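Local coordinates for protein phosphorylated carbohydrates phosphatase TM_1254 (Thermotoga maritima msb8, PDB 3KBB) that dephosphorylates phosphorylated sugars such as erythrose 4-phosphate, fructose 6-phosphate and mannose 6-phosphate with the aid of a divalent metal ion, as a HAD-like hydrolase, at residues E94-S98 / K99-L103; L147-L150 / E151-V155; E171-S175 / A176-R180; A193-E196 / A197-A201. One frame throughout, in Å; residues are numbered along the deposited sequence.

Interaction 1 (E94-S98 / K99-L103)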
# COMPACT_ATOMS: atom_id res chain seq x y z
N GLU A 94 -2.11 -9.62 -15.02
CA GLU A 94 -2.39 -10.62 -16.07
C GLU A 94 -1.20 -10.78 -17.03
O GLU A 94 -0.83 -11.89 -17.41
CB GLU A 94 -3.66 -10.23 -16.81
CG GLU A 94 -4.92 -10.47 -16.03
CD GLU A 94 -6.15 -9.91 -16.72
OE1 GLU A 94 -5.98 -9.11 -17.68
OE2 GLU A 94 -7.28 -10.25 -16.28
N PHE A 95 -0.56 -9.67 -17.40
CA PHE A 95 0.58 -9.74 -18.30
C PHE A 95 1.76 -10.52 -17.72
O PHE A 95 2.35 -11.37 -18.40
CB PHE A 95 1.01 -8.32 -18.77
CG PHE A 95 2.16 -8.33 -19.74
CD1 PHE A 95 1.96 -8.74 -21.07
CD2 PHE A 95 3.44 -7.97 -19.33
CE1 PHE A 95 3.05 -8.76 -21.97
CE2 PHE A 95 4.52 -7.97 -20.20
CZ PHE A 95 4.31 -8.39 -21.55
N VAL A 96 2.14 -10.23 -16.46
CA VAL A 96 3.23 -10.99 -15.85
C VAL A 96 2.92 -12.50 -15.87
O VAL A 96 3.81 -13.31 -16.19
CB VAL A 96 3.51 -10.57 -14.36
CG1 VAL A 96 4.66 -11.38 -13.81
CG2 VAL A 96 3.83 -9.04 -14.33
N LYS A 97 1.69 -12.86 -15.53
CA LYS A 97 1.33 -14.29 -15.53
C LYS A 97 1.41 -14.87 -16.94
O LYS A 97 1.89 -16.00 -17.14
CB LYS A 97 -0.04 -14.56 -14.88
CG LYS A 97 -0.03 -14.35 -13.34
CD LYS A 97 1.28 -14.80 -12.65
CE LYS A 97 1.53 -16.33 -12.67
NZ LYS A 97 2.93 -16.69 -12.21
N SER A 98 0.99 -14.06 -17.92
CA SER A 98 1.05 -14.48 -19.36
C SER A 98 2.48 -14.82 -19.80
O SER A 98 2.67 -15.59 -20.76
CB SER A 98 0.46 -13.40 -20.27
OG SER A 98 1.41 -12.37 -20.58
N LYS A 99 3.49 -14.25 -19.12
CA LYS A 99 4.90 -14.49 -19.44
C LYS A 99 5.52 -15.64 -18.64
O LYS A 99 6.71 -15.92 -18.75
CB LYS A 99 5.71 -13.20 -19.25
CG LYS A 99 5.22 -12.07 -20.15
CD LYS A 99 5.62 -12.29 -21.62
CE LYS A 99 6.69 -11.30 -22.04
NZ LYS A 99 7.61 -11.92 -23.06
N ARG A 100 4.68 -16.28 -17.83
CA ARG A 100 5.07 -17.36 -16.95
C ARG A 100 6.23 -16.92 -16.05
O ARG A 100 7.25 -17.61 -15.88
CB ARG A 100 5.33 -18.64 -17.76
CG ARG A 100 4.07 -19.13 -18.48
CD ARG A 100 4.42 -20.03 -19.68
NE ARG A 100 5.17 -19.30 -20.71
CZ ARG A 100 6.47 -19.46 -20.96
NH1 ARG A 100 7.19 -20.34 -20.27
NH2 ARG A 100 7.05 -18.73 -21.90
N ILE A 101 6.07 -15.72 -15.51
CA ILE A 101 7.03 -15.13 -14.59
C ILE A 101 6.31 -15.11 -13.23
O ILE A 101 5.10 -14.91 -13.18
CB ILE A 101 7.41 -13.69 -15.12
CG1 ILE A 101 8.32 -13.86 -16.35
CG2 ILE A 101 8.11 -12.80 -14.06
CD1 ILE A 101 8.72 -12.58 -17.03
N LYS A 102 7.06 -15.25 -12.14
CA LYS A 102 6.44 -15.30 -10.80
C LYS A 102 6.01 -13.91 -10.38
O LYS A 102 6.67 -12.91 -10.76
CB LYS A 102 7.46 -15.78 -9.79
CG LYS A 102 7.68 -17.30 -9.86
CD LYS A 102 8.75 -17.70 -8.86
CE LYS A 102 9.08 -19.17 -8.99
NZ LYS A 102 9.79 -19.60 -7.76
N LEU A 103 4.93 -13.84 -9.61
CA LEU A 103 4.32 -12.56 -9.22
C LEU A 103 4.27 -12.56 -7.71
O LEU A 103 3.80 -13.55 -7.12
CB LEU A 103 2.91 -12.46 -9.78
CG LEU A 103 2.07 -11.19 -9.91
CD1 LEU A 103 2.91 -9.99 -10.42
CD2 LEU A 103 0.85 -11.41 -10.86
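Lys-97 curls past the end of its helix to Ile-101, where its NZ lies 3.0 Å from Ile-101 O and donates to it from above the carbonyl plane. Bends at chi2 and chi3 (chi3 -67°) turn the chain toward that carbonyl, and the ammonium also forms a salt bridge with Asp-128. A lysine suits this place because its methylenes pack on Leu-103 while the ammonium reaches polar partners: CD of Lys-97 rests 3.9 Å from CD2 of Leu-103. Val-96 fills the inner side of the turn. Its CG1 stands anti to the backbone N (chi1 -179°), which brings it 3.7 Å from Ile-101 CG2, the two side chains crossing nearly at right angles. Val-96 CB also meets Leu-103 CD1 at 4.0 Å. Ser-98 folds its short OG back to donate to Phe-95 O at 2.6 Å, in the carbonyl plane and on a lone pair. Lys-99 lies alongside Phe-95 with CG over a ring face, a CH-pi contact that is uncertain because the lysine has a second conformer. Arg-100 leaves helical angles with phi 54°, in a Schellman motif, its N bonded to Lys-97 O at 2.9 Å, and Ile-101 N adds a weak bond to Val-96 O. The turn thus leads from helix 89-98 into strand 102-106, with Phe-95 and Val-96 packed on helix 208-215, and Val-96 and Leu-103 on strand 3-7.

Interaction 2 (L147-L150 / E151-V155)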
# COMPACT_ATOMS: atom_id res chain seq x y z
N LEU A 147 13.86 -9.12 1.42
CA LEU A 147 14.70 -10.35 1.55
C LEU A 147 13.80 -11.59 1.69
O LEU A 147 14.08 -12.64 1.07
CB LEU A 147 15.69 -10.18 2.73
CG LEU A 147 16.77 -9.13 2.48
CD1 LEU A 147 17.46 -8.77 3.85
CD2 LEU A 147 17.80 -9.56 1.41
N LEU A 148 12.72 -11.49 2.46
CA LEU A 148 11.79 -12.62 2.63
C LEU A 148 11.03 -12.91 1.32
O LEU A 148 10.82 -14.08 0.95
CB LEU A 148 10.81 -12.34 3.78
CG LEU A 148 9.84 -13.48 4.20
CD1 LEU A 148 10.59 -14.79 4.43
CD2 LEU A 148 9.00 -13.03 5.42
N VAL A 149 10.61 -11.85 0.61
CA VAL A 149 9.98 -12.04 -0.72
C VAL A 149 10.93 -12.79 -1.65
O VAL A 149 10.49 -13.75 -2.34
CB VAL A 149 9.54 -10.69 -1.38
CG1 VAL A 149 9.00 -10.95 -2.83
CG2 VAL A 149 8.44 -10.04 -0.55
N LEU A 150 12.21 -12.36 -1.70
CA LEU A 150 13.24 -13.00 -2.54
C LEU A 150 13.43 -14.46 -2.13
O LEU A 150 13.54 -15.33 -2.98
CB LEU A 150 14.56 -12.25 -2.49
CG LEU A 150 14.53 -10.82 -3.07
CD1 LEU A 150 15.84 -10.11 -2.77
CD2 LEU A 150 14.30 -11.01 -4.59
N GLU A 151 13.43 -14.70 -0.82
CA GLU A 151 13.57 -16.06 -0.28
C GLU A 151 12.46 -16.96 -0.71
O GLU A 151 12.72 -18.08 -1.17
CB GLU A 151 13.67 -16.02 1.24
CG GLU A 151 13.94 -17.43 1.84
CD GLU A 151 14.37 -17.35 3.26
OE1 GLU A 151 13.69 -16.65 4.04
OE2 GLU A 151 15.41 -17.98 3.59
N ARG A 152 11.22 -16.51 -0.53
CA ARG A 152 10.06 -17.29 -0.85
C ARG A 152 9.93 -17.50 -2.38
O ARG A 152 9.45 -18.54 -2.82
CB ARG A 152 8.78 -16.66 -0.30
CG ARG A 152 8.69 -16.72 1.27
CD ARG A 152 7.28 -16.29 1.80
NE ARG A 152 7.29 -16.24 3.27
CZ ARG A 152 6.39 -15.63 4.07
NH1 ARG A 152 5.32 -15.01 3.60
NH2 ARG A 152 6.56 -15.71 5.38
N LEU A 153 10.35 -16.52 -3.18
CA LEU A 153 10.35 -16.67 -4.64
C LEU A 153 11.50 -17.57 -5.15
O LEU A 153 11.44 -18.11 -6.28
CB LEU A 153 10.56 -15.29 -5.27
CG LEU A 153 9.43 -14.28 -5.26
CD1 LEU A 153 10.02 -12.93 -5.65
CD2 LEU A 153 8.37 -14.71 -6.30
N ASN A 154 12.53 -17.70 -4.33
CA ASN A 154 13.80 -18.31 -4.70
C ASN A 154 14.38 -17.71 -6.00
O ASN A 154 14.66 -18.42 -7.00
CB ASN A 154 13.61 -19.83 -4.81
CG ASN A 154 14.89 -20.56 -5.01
OD1 ASN A 154 15.95 -20.15 -4.56
ND2 ASN A 154 14.80 -21.70 -5.69
N VAL A 155 14.52 -16.38 -5.99
CA VAL A 155 15.09 -15.63 -7.12
C VAL A 155 16.13 -14.62 -6.63
O VAL A 155 16.08 -14.14 -5.48
CB VAL A 155 13.99 -14.93 -8.01
CG1 VAL A 155 12.90 -15.90 -8.42
CG2 VAL A 155 13.36 -13.77 -7.26
O HOH W 1 16.85 -15.36 -3.09
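The carbonyl oxygen of Leu-150 is held by two weak bonds: Val-155 N reaches Leu-150 O at 3.3 Å, and a water donates to it as well. That water also donates to Val-155 O, at 2.8 Å, so it bridges the two ends of the turn. Asn-154 between them has positive phi, a conformation asparagine tolerates well. Beside this turn the side chains of Leu-150 and Val-155 cross at about a right angle, CD2 of the leucine and CG2 of the valine 4.0 Å apart. One face of the helix pairs Val-149 with Leu-153, side by side and pointing the same way, CG1 of the valine 3.6 Å from CD1 of the leucine. On another, Leu-148 lays its CD2 over a face of the Arg-152 guanidinium, toward the rim, 3.6 Å from NH2 of Arg-152. Its CG, anti to the backbone N (chi1 -174°), tips the branch onto an arginine whose NH1 is bonded to Gln-135. With an alanine at Leu-148, that guanidinium face would probably lose its apolar cover, though the outer hold by Gln-135 would remain. Val-149 and Leu-153 face strands 102-106 and 129-131, the arrangement of a helix flanking the parallel sheet in the Rossmann-like core of HAD hydrolases.

Interaction 3 (E171-S175 / A176-R180)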
# COMPACT_ATOMS: atom_id res chain seq x y z
N GLU A 171 13.64 2.38 -0.30
CA GLU A 171 14.85 2.12 0.46
C GLU A 171 15.01 0.65 0.82
O GLU A 171 16.11 0.09 0.71
CB GLU A 171 14.88 2.97 1.74
CG GLU A 171 15.09 4.47 1.44
CD GLU A 171 14.97 5.35 2.69
OE1 GLU A 171 14.58 4.85 3.76
OE2 GLU A 171 15.23 6.58 2.57
N ALA A 172 13.90 0.03 1.25
CA ALA A 172 13.94 -1.36 1.68
C ALA A 172 14.32 -2.30 0.51
O ALA A 172 15.22 -3.18 0.66
CB ALA A 172 12.59 -1.75 2.28
N ALA A 173 13.69 -2.09 -0.64
CA ALA A 173 13.98 -2.94 -1.79
C ALA A 173 15.43 -2.72 -2.24
O ALA A 173 16.15 -3.68 -2.52
CB ALA A 173 13.03 -2.68 -2.96
N LYS A 174 15.86 -1.48 -2.30
CA LYS A 174 17.27 -1.18 -2.67
C LYS A 174 18.29 -1.83 -1.71
O LYS A 174 19.30 -2.45 -2.15
CB LYS A 174 17.47 0.33 -2.70
CG LYS A 174 18.74 0.81 -3.39
CD LYS A 174 18.60 0.80 -4.93
CE LYS A 174 19.88 1.39 -5.58
NZ LYS A 174 20.37 2.43 -4.63
N SER A 175 18.02 -1.71 -0.41
CA SER A 175 18.88 -2.33 0.61
C SER A 175 18.92 -3.85 0.54
O SER A 175 19.93 -4.44 0.93
CB SER A 175 18.53 -1.86 2.02
OG SER A 175 18.80 -0.48 2.18
N ALA A 176 17.86 -4.47 -0.02
CA ALA A 176 17.80 -5.91 -0.26
C ALA A 176 18.58 -6.31 -1.51
O ALA A 176 18.63 -7.48 -1.84
CB ALA A 176 16.34 -6.38 -0.37
N GLY A 177 19.13 -5.33 -2.22
CA GLY A 177 19.97 -5.58 -3.41
C GLY A 177 19.26 -5.51 -4.74
O GLY A 177 19.85 -5.80 -5.79
N ILE A 178 17.98 -5.08 -4.72
CA ILE A 178 17.16 -4.97 -5.92
C ILE A 178 17.42 -3.59 -6.57
O ILE A 178 17.28 -2.54 -5.92
CB ILE A 178 15.68 -5.10 -5.58
CG1 ILE A 178 15.40 -6.49 -4.97
CG2 ILE A 178 14.79 -4.87 -6.87
CD1 ILE A 178 14.00 -6.63 -4.37
N GLU A 179 17.77 -3.61 -7.85
CA GLU A 179 18.07 -2.35 -8.57
C GLU A 179 16.89 -1.79 -9.36
O GLU A 179 16.71 -0.56 -9.44
CB GLU A 179 19.30 -2.53 -9.45
CG GLU A 179 20.60 -2.56 -8.61
CD GLU A 179 20.87 -1.27 -7.86
OE1 GLU A 179 21.03 -0.20 -8.51
OE2 GLU A 179 20.95 -1.32 -6.61
N ARG A 180 16.12 -2.68 -9.98
CA ARG A 180 15.02 -2.25 -10.84
C ARG A 180 13.76 -1.93 -10.05
O ARG A 180 12.84 -2.78 -9.96
CB ARG A 180 14.71 -3.24 -11.95
CG ARG A 180 15.90 -3.65 -12.81
CD ARG A 180 15.40 -4.48 -13.99
NE ARG A 180 16.50 -4.82 -14.89
CZ ARG A 180 16.67 -4.32 -16.11
NH1 ARG A 180 15.80 -3.44 -16.62
NH2 ARG A 180 17.72 -4.72 -16.83
O HOH W 2 20.40 -2.65 -4.60
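Lys-174 and Glu-179 meet obliquely through carbon and oxygen, CE of the lysine 3.1 Å from OE2 of the glutamate. The charged ends stay farther apart, Lys-174 NZ lying 4.3 Å from Glu-179 OE2, too far for a salt bridge though near enough that the opposite charges probably favour each other. Lys-174 bends at chi2 (79°), bringing CD and CE beside the carboxylate, while Glu-179 bends back at its own chi2 to meet them. A serine in place of Lys-174 would probably leave the Glu-179 carboxylate without its methylene neighbours and without the nearby positive charge. A water also joins this group, 2.7 Å from Lys-174 O and in reach of Glu-179 OE2. A Schellman turn brings Glu-179 back beside Lys-174: Gly-177 N donates to Lys-174 O at 2.9 Å, and Ile-178 N to Ala-173 O at 3.2 Å, the two bonds of the motif. Gly-177 has phi 95°, where a side chain would jam against the preceding carbonyl, so glycine fits. The CA of Lys-174 adds a CA-H...O contact to Ile-178 O, at 3.5 Å. Small Ala-176 packs its CB against Ala-172 O and Ala-173 O and lets Tyr-146 and Leu-147 of helix 144-153 come close. Ile-178 then turns toward strand 160-164, and Ala-173 and Lys-174 touch Ile-181, so the turn carries helix 167-175 into strand 181-184.

Interaction 4 (A193-E196 / A197-A201). With SO4 (sulfate ion), chain B.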
# COMPACT_ATOMS: atom_id res chain seq x y z
N ALA A 193 10.93 12.18 -4.01
CA ALA A 193 11.48 11.40 -2.88
C ALA A 193 11.75 9.93 -3.25
O ALA A 193 12.73 9.32 -2.77
CB ALA A 193 10.55 11.47 -1.70
N LEU A 194 10.89 9.37 -4.10
CA LEU A 194 11.09 8.00 -4.58
C LEU A 194 12.34 7.93 -5.46
O LEU A 194 13.14 7.02 -5.35
CB LEU A 194 9.89 7.51 -5.38
CG LEU A 194 8.52 7.58 -4.66
CD1 LEU A 194 7.49 6.91 -5.58
CD2 LEU A 194 8.54 6.93 -3.25
N LEU A 195 12.53 8.92 -6.32
CA LEU A 195 13.73 8.93 -7.16
C LEU A 195 14.97 9.10 -6.30
O LEU A 195 16.00 8.44 -6.51
CB LEU A 195 13.59 10.08 -8.19
CG LEU A 195 12.58 9.88 -9.33
CD1 LEU A 195 12.60 11.11 -10.24
CD2 LEU A 195 12.87 8.64 -10.11
N GLU A 196 14.89 9.99 -5.32
CA GLU A 196 16.05 10.19 -4.45
C GLU A 196 16.41 8.94 -3.68
O GLU A 196 17.58 8.69 -3.43
CB GLU A 196 15.87 11.39 -3.52
CG GLU A 196 15.55 12.76 -4.24
CD GLU A 196 16.27 13.04 -5.60
OE1 GLU A 196 17.52 13.23 -5.62
OE2 GLU A 196 15.56 13.13 -6.64
N ALA A 197 15.40 8.13 -3.33
CA ALA A 197 15.65 6.85 -2.64
C ALA A 197 16.20 5.74 -3.56
O ALA A 197 16.59 4.66 -3.06
CB ALA A 197 14.38 6.37 -1.91
N GLY A 198 16.19 5.97 -4.87
CA GLY A 198 16.76 5.00 -5.80
C GLY A 198 15.84 4.44 -6.85
O GLY A 198 16.27 3.60 -7.67
N ALA A 199 14.60 4.93 -6.89
CA ALA A 199 13.71 4.47 -7.97
C ALA A 199 14.32 4.87 -9.34
O ALA A 199 14.94 5.96 -9.48
CB ALA A 199 12.32 5.03 -7.82
N VAL A 200 14.17 4.00 -10.33
CA VAL A 200 14.82 4.22 -11.64
C VAL A 200 13.93 5.03 -12.61
O VAL A 200 14.41 5.51 -13.65
CB VAL A 200 15.22 2.89 -12.34
CG1 VAL A 200 16.23 2.12 -11.45
CG2 VAL A 200 13.96 2.06 -12.74
N ALA A 201 12.68 5.24 -12.21
CA ALA A 201 11.73 5.97 -13.00
C ALA A 201 10.46 6.07 -12.19
O ALA A 201 10.19 5.21 -11.34
CB ALA A 201 11.45 5.26 -14.34
S SO4 B . 7.48 14.16 -3.14
O1 SO4 B . 6.39 13.42 -3.80
O2 SO4 B . 7.58 15.47 -3.78
O3 SO4 B . 7.30 14.29 -1.71
O4 SO4 B . 8.74 13.47 -3.28
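Ala-193 works at both ends of its backbone: its O receives Ala-197 N across the contact, while its N donates to O4 of a bound sulfate at 2.6 Å, with an N-H...O angle of 158°. The sulfate, probably from the crystallisation liquor, takes another bond from Gly-191 N; the amides of a helix start would suit such an anion. The bond from Ala-197 N is the last helical one, and it precedes the two of a Schellman motif, Gly-198 N to Leu-195 O at 3.0 Å and Ala-199 N to Leu-194 O, also 3.0 Å. Gly-198 takes phi 121°, far into the positive range, where a CB would collide with the carbonyl O of Ala-197, so glycine is the natural residue here. A Schellman motif often carries an apolar contact across its turn, and Ala-199 supplies it: its CB points at the helix and lies 4.2 Å from Leu-194 CB. The end of Leu-195 swings back toward the turn although its CB points away. Its CG is anti to the carbonyl carbon (chi1 -73°), which brings CD2 back to 3.4 Å from Ala-199 O and 4.3 Å from Ala-199 CB. Ala-197 packs on Val-170 and Glu-171 of helix 167-175, Leu-194 and Leu-195 reach Leu-202, and Val-200 and Ala-201 pair with strand 181-184, so helix 192-196 leads through the short loop 197-200 to edge strand 201-203.

All four contacts are helix ends on the parallel sheet, met along the chain in the order 1, 2, 3, 4. Interaction 1 leads into strand 102-106, interaction 2 closes a helix lying on strands 102-106 and 129-131, interaction 3 leads into strand 181-184, and interaction 4 into the outermost strand, 201-203. The first two have centres about 17 Å apart and meet where Lys-102 NZ probably bonds Leu-153 O. Interactions 2 and 3, centres about 13 Å apart, pack Leu-147 and Leu-150 on Ala-176 and Ile-178; 3 and 4, centres about 11 Å apart, touch at Glu-171 and Ala-197. The turns thus lie beside the sheet whose central strand 3-7 carries Asp-7, probably the nucleophile.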